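Local coordinates for major royal jelly protein 1 (Apis mellifera, PDB 5YYL), which is the most abundant protein of royal jelly, probably serves as larval nutrition, and binds the sterol 24-methylenecholesterol, at residues Met80-Asn84 against Leu142-Thr146; Pro87-Asn91 against Ile121-Leu127. All blocks are in the same frame, centred on the assembly; numbering follows the deposited sequence.

In the fold
Both contacts join the four-stranded antiparallel sheet made by strands 65-72, 75-81, 90-94 and 102-106 to the next one, which starts with strand 124-129; sheets following one another in this way are the blades of the beta-propeller. Interaction 2 is the buried part, its centre about 13 Å from the centre of the chain, and interaction 1 lies farther out, its centre at about 16 Å, where a glycan is attached to Asn144. Their centres are about 9 Å apart. Two probable hydrogen bonds tie them together: Arg82 NE to Val122 O, 2.7 Å, and Ser89 OG to Met80 O, 2.7 Å. Neither contact belongs to the sterol pocket, which involves Pro364, Val366, Ile373 and Ile430.

Interaction 1: residues Met80-Asn84 against Leu142-Thr146; sequences MLRYN and LVNNT. With NAG (2-acetamido-2-deoxy-beta-D-glucopyranose), chain E.
Tyr83 lays its ring flat against the backbone of Asn144. Asn144 CA sits 3.6 Å from the ring centroid and only 4° off the ring normal, a CH-pi contact over the face; the side-chain amide of Asn144, set off beyond the ring's edge toward the sugar, lies nearly parallel to the ring (6°). Farther along the ring, Tyr83 OH reaches Asn145 CB at 3.6 Å. Beside the ring, Asn144 N donates a hydrogen bond to Arg82 O over 3.0 Å, and Val143 CA makes a CA-H...O contact with the same oxygen at 3.5 Å. Leu81 CD2 only touches Asn145 OD1, 3.7 Å away.

In the propeller this joins the end of strand 75-81 to the loop between strands 134-139 and 153-158 of the following blade. Asn144 ND2 is covalently bonded to C1 of the N-linked NAG, and Val143 CG1 touches the acetyl methyl of that sugar, C8, at 3.8 Å.

Farther out, Tyr65 meets the Tyr83 ring edge-to-face. Arg82 is the centre of an inverse gamma turn, closed by Tyr83 N on Leu81 O at 2.9 Å. With CG anti to the backbone N (chi1 -175°) and bends at chi2 and chi3, its side chain leads away from 142-146, and the guanidinium is held by the carbonyls of Val86, Val122, Ala113 and Ile121. The backbone O of Asn145 accepts a hydrogen bond from Arg184 NH1.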
loop_
_atom_site.group_PDB
_atom_site.type_symbol
_atom_site.label_atom_id
_atom_site.label_comp_id
_atom_site.label_asym_id
_atom_site.label_seq_id
_atom_site.Cartn_x
_atom_site.Cartn_y
_atom_site.Cartn_z
ATOM N N MET A 80 -6.432 -21.726 36.161
ATOM C CA MET A 80 -7.532 -21.981 37.071
ATOM C C MET A 80 -7.046 -22.787 38.283
ATOM O O MET A 80 -6.280 -23.774 38.144
ATOM C CB MET A 80 -8.658 -22.711 36.347
ATOM C CG MET A 80 -10.045 -22.298 36.821
ATOM S SD MET A 80 -10.651 -20.679 36.287
ATOM C CE MET A 80 -9.955 -20.562 34.636
ATOM N N LEU A 81 -7.476 -22.329 39.465
ATOM C CA LEU A 81 -7.238 -23.054 40.714
ATOM C C LEU A 81 -7.972 -24.377 40.614
ATOM O O LEU A 81 -9.185 -24.395 40.367
ATOM C CB LEU A 81 -7.773 -22.288 41.929
ATOM C CG LEU A 81 -7.050 -21.011 42.352
ATOM C CD1 LEU A 81 -7.771 -20.354 43.510
ATOM C CD2 LEU A 81 -5.605 -21.315 42.683
ATOM N N ARG A 82 -7.238 -25.468 40.809
ATOM C CA ARG A 82 -7.786 -26.816 40.622
ATOM C C ARG A 82 -8.609 -27.257 41.815
ATOM O O ARG A 82 -8.126 -27.945 42.696
ATOM C CB ARG A 82 -6.677 -27.828 40.342
ATOM C CG ARG A 82 -7.181 -29.217 40.017
ATOM C CD ARG A 82 -7.727 -29.331 38.588
ATOM N NE ARG A 82 -6.607 -29.516 37.674
ATOM C CZ ARG A 82 -6.674 -30.006 36.442
ATOM N NH1 ARG A 82 -7.842 -30.369 35.901
ATOM N NH2 ARG A 82 -5.543 -30.119 35.733
ATOM N N TYR A 83 -9.859 -26.835 41.825
ATOM C CA TYR A 83 -10.851 -27.397 42.718
ATOM C C TYR A 83 -11.492 -28.633 42.061
ATOM O O TYR A 83 -11.080 -29.056 40.977
ATOM C CB TYR A 83 -11.884 -26.343 43.131
ATOM C CG TYR A 83 -11.396 -25.405 44.212
ATOM C CD1 TYR A 83 -12.026 -25.360 45.449
ATOM C CD2 TYR A 83 -10.297 -24.564 44.005
ATOM C CE1 TYR A 83 -11.589 -24.504 46.447
ATOM C CE2 TYR A 83 -9.851 -23.708 45.004
ATOM C CZ TYR A 83 -10.506 -23.680 46.224
ATOM O OH TYR A 83 -10.090 -22.847 47.235
ATOM N N ASN A 84 -12.446 -29.243 42.762
ATOM C CA ASN A 84 -13.319 -30.275 42.194
ATOM C C ASN A 84 -14.236 -29.602 41.163
ATOM O O ASN A 84 -14.947 -28.634 41.483
ATOM C CB ASN A 84 -14.134 -31.002 43.284
ATOM C CG ASN A 84 -14.843 -30.042 44.247
ATOM O OD1 ASN A 84 -14.193 -29.359 45.057
ATOM N ND2 ASN A 84 -16.181 -29.984 44.163
ATOM N N LEU A 142 -1.549 -28.525 44.507
ATOM C CA LEU A 142 -2.640 -28.472 45.456
ATOM C C LEU A 142 -3.969 -28.771 44.773
ATOM O O LEU A 142 -4.146 -28.493 43.584
ATOM C CB LEU A 142 -2.705 -27.113 46.166
ATOM C CG LEU A 142 -1.757 -26.931 47.353
ATOM C CD1 LEU A 142 -0.377 -27.548 47.140
ATOM C CD2 LEU A 142 -1.640 -25.447 47.647
ATOM N N VAL A 143 -4.885 -29.359 45.546
ATOM C CA VAL A 143 -6.277 -29.513 45.161
ATOM C C VAL A 143 -7.103 -28.761 46.195
ATOM O O VAL A 143 -6.770 -28.782 47.380
ATOM C CB VAL A 143 -6.678 -30.996 45.085
ATOM C CG1 VAL A 143 -8.137 -31.128 44.681
ATOM C CG2 VAL A 143 -5.775 -31.745 44.113
ATOM N N ASN A 144 -8.155 -28.072 45.743
ATOM C CA ASN A 144 -8.934 -27.159 46.600
ATOM C C ASN A 144 -8.060 -26.098 47.295
ATOM O O ASN A 144 -8.417 -25.589 48.356
ATOM C CB ASN A 144 -9.744 -27.927 47.663
ATOM C CG ASN A 144 -10.595 -29.052 47.084
ATOM O OD1 ASN A 144 -10.448 -29.430 45.927
ATOM N ND2 ASN A 144 -11.461 -29.607 47.916
ATOM N N ASN A 145 -6.924 -25.770 46.672
ATOM C CA ASN A 145 -5.909 -24.844 47.212
ATOM C C ASN A 145 -5.301 -25.240 48.582
ATOM O O ASN A 145 -4.757 -24.376 49.285
ATOM C CB ASN A 145 -6.488 -23.403 47.252
ATOM C CG ASN A 145 -5.455 -22.323 46.926
ATOM O OD1 ASN A 145 -4.625 -22.459 46.017
ATOM N ND2 ASN A 145 -5.526 -21.226 47.663
ATOM N N THR A 146 -5.382 -26.528 48.954
ATOM C CA THR A 146 -4.921 -27.012 50.280
ATOM C C THR A 146 -4.300 -28.423 50.238
ATOM O O THR A 146 -3.119 -28.581 50.549
ATOM C CB THR A 146 -6.047 -26.989 51.340
ATOM O OG1 THR A 146 -7.191 -27.695 50.849
ATOM C CG2 THR A 146 -6.459 -25.564 51.682
HETATM C C1 NAG E . -12.369 -30.691 47.616
HETATM C C2 NAG E . -11.935 -32.058 48.174
HETATM C C3 NAG E . -13.044 -33.096 47.945
HETATM C C4 NAG E . -14.410 -32.661 48.476
HETATM C C5 NAG E . -14.699 -31.245 47.944
HETATM C C6 NAG E . -15.946 -30.561 48.499
HETATM C C7 NAG E . -9.724 -33.178 48.279
HETATM C C8 NAG E . -8.544 -33.682 47.496
HETATM N N2 NAG E . -10.707 -32.585 47.576
HETATM O O3 NAG E . -12.694 -34.343 48.555
HETATM O O4 NAG E . -15.350 -33.659 48.017
HETATM O O5 NAG E . -13.609 -30.367 48.248
HETATM O O6 NAG E . -15.924 -30.563 49.928
HETATM O O7 NAG E . -9.748 -33.312 49.490
#

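Interaction 2: residues Pro87-Asn91 against Ile121-Leu127; sequences PSSLN and IVSASKL
Ser89 makes the polar link: its OG accepts a hydrogen bond from Ala124 N at 2.8 Å, with an N-H...O angle of 139°. The same hydroxyl is hydrogen-bonded a second time, so the buried group has two partners, Ala124 N across the contact and the backbone O of Met80 on the neighbouring strand 75-81. Chi1 of -171° sets OG opposite the backbone N and carries it across to the start of strand 124-129, where it also lies 3.4 Å from Ser123 CA.

The apolar part centres on Leu90, whose two methyls part to meet different residues. CD2 touches Ile121 CD1 at 3.6 Å, while CD1 packs against Leu127 CD2 at 3.7 Å. Between these two, Leu90 CB comes within 4.3 Å of Ala124 CB, a looser contact.

Within 87-91, Ser88 OG donates to Asn91 OD1 over 2.9 Å, on the side of the segment turned from 121-127.

Leu90 thus belongs to a hydrophobic layer between two propeller blades. Thr79 of strand 75-81 flanks it from its own sheet, and Val137 of strand 134-139 and Phe157 of strand 153-158 from the next. Leu127 touches Phe77 and Thr79 as well as Leu135 and Val137, and Ile121 packs on Leu155 and Phe157.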
loop_
_atom_site.group_PDB
_atom_site.type_symbol
_atom_site.label_atom_id
_atom_site.label_comp_id
_atom_site.label_asym_id
_atom_site.label_seq_id
_atom_site.Cartn_x
_atom_site.Cartn_y
_atom_site.Cartn_z
ATOM N N PRO A 87 -11.844 -28.800 34.745
ATOM C CA PRO A 87 -11.302 -29.722 33.738
ATOM C C PRO A 87 -9.836 -29.512 33.420
ATOM O O PRO A 87 -9.076 -30.486 33.384
ATOM C CB PRO A 87 -12.157 -29.447 32.495
ATOM C CG PRO A 87 -12.847 -28.159 32.745
ATOM C CD PRO A 87 -13.004 -28.050 34.225
ATOM N N SER A 88 -9.446 -28.257 33.178
ATOM C CA SER A 88 -8.042 -27.918 32.937
ATOM C C SER A 88 -7.615 -26.738 33.760
ATOM O O SER A 88 -8.436 -25.867 34.084
ATOM C CB SER A 88 -7.789 -27.620 31.467
ATOM O OG SER A 88 -6.420 -27.275 31.256
ATOM N N SER A 89 -6.321 -26.724 34.093
ATOM C CA SER A 89 -5.744 -25.656 34.906
ATOM C C SER A 89 -5.052 -24.617 34.040
ATOM O O SER A 89 -5.323 -23.438 34.191
ATOM C CB SER A 89 -4.755 -26.206 35.922
ATOM O OG SER A 89 -4.400 -25.171 36.812
ATOM N N LEU A 90 -4.154 -25.064 33.168
ATOM C CA LEU A 90 -3.464 -24.187 32.242
ATOM C C LEU A 90 -4.268 -24.047 30.944
ATOM O O LEU A 90 -4.404 -25.012 30.189
ATOM C CB LEU A 90 -2.062 -24.726 31.951
ATOM C CG LEU A 90 -1.173 -23.874 31.051
ATOM C CD1 LEU A 90 -1.038 -22.455 31.584
ATOM C CD2 LEU A 90 0.190 -24.526 30.925
ATOM N N ASN A 91 -4.794 -22.845 30.687
ATOM C CA ASN A 91 -5.651 -22.579 29.507
ATOM C C ASN A 91 -5.259 -21.339 28.707
ATOM O O ASN A 91 -4.476 -20.523 29.171
ATOM C CB ASN A 91 -7.107 -22.403 29.941
ATOM C CG ASN A 91 -7.513 -23.396 30.995
ATOM O OD1 ASN A 91 -7.378 -24.599 30.785
ATOM N ND2 ASN A 91 -7.978 -22.904 32.141
ATOM N N ILE A 121 0.694 -31.110 35.247
ATOM C CA ILE A 121 -0.118 -29.954 35.714
ATOM C C ILE A 121 -1.404 -30.237 36.515
ATOM O O ILE A 121 -2.469 -30.506 35.963
ATOM C CB ILE A 121 -0.350 -28.873 34.619
ATOM C CG1 ILE A 121 0.911 -28.722 33.738
ATOM C CG2 ILE A 121 -0.734 -27.542 35.270
ATOM C CD1 ILE A 121 0.991 -27.476 32.893
ATOM N N VAL A 122 -1.272 -30.126 37.832
ATOM C CA VAL A 122 -2.385 -30.224 38.762
ATOM C C VAL A 122 -3.041 -28.870 38.880
ATOM O O VAL A 122 -4.224 -28.751 38.634
ATOM C CB VAL A 122 -1.933 -30.711 40.166
ATOM C CG1 VAL A 122 -3.109 -30.808 41.136
ATOM C CG2 VAL A 122 -1.195 -32.036 40.049
ATOM N N SER A 123 -2.281 -27.866 39.304
ATOM C CA SER A 123 -2.812 -26.509 39.520
ATOM C C SER A 123 -1.778 -25.430 39.167
ATOM O O SER A 123 -0.926 -25.082 39.997
ATOM C CB SER A 123 -3.277 -26.343 40.962
ATOM O OG SER A 123 -3.926 -25.097 41.115
ATOM N N ALA A 124 -1.854 -24.932 37.925
ATOM C CA ALA A 124 -1.027 -23.820 37.449
ATOM C C ALA A 124 -1.353 -22.565 38.262
ATOM O O ALA A 124 -2.303 -21.838 37.982
ATOM C CB ALA A 124 -1.257 -23.573 35.964
ATOM N N SER A 125 -0.571 -22.351 39.307
ATOM C CA SER A 125 -0.791 -21.270 40.243
ATOM C C SER A 125 -0.419 -19.926 39.606
ATOM O O SER A 125 -1.172 -18.964 39.724
ATOM C CB SER A 125 0.042 -21.523 41.500
ATOM O OG SER A 125 -0.265 -20.590 42.509
ATOM N N LYS A 126 0.724 -19.887 38.912
ATOM C CA LYS A 126 1.274 -18.656 38.344
ATOM C C LYS A 126 2.042 -18.925 37.053
ATOM O O LYS A 126 2.539 -20.024 36.848
ATOM C CB LYS A 126 2.205 -18.000 39.364
ATOM C CG LYS A 126 1.788 -16.615 39.835
ATOM C CD LYS A 126 0.550 -16.645 40.718
ATOM C CE LYS A 126 -0.076 -15.248 40.836
ATOM N NZ LYS A 126 -1.473 -15.332 41.353
ATOM N N LEU A 127 2.147 -17.904 36.210
ATOM C CA LEU A 127 2.831 -17.979 34.922
ATOM C C LEU A 127 3.843 -16.852 34.774
ATOM O O LEU A 127 3.791 -15.847 35.469
ATOM C CB LEU A 127 1.838 -17.902 33.771
ATOM C CG LEU A 127 0.681 -18.901 33.759
ATOM C CD1 LEU A 127 -0.292 -18.556 32.625
ATOM C CD2 LEU A 127 1.167 -20.345 33.629
#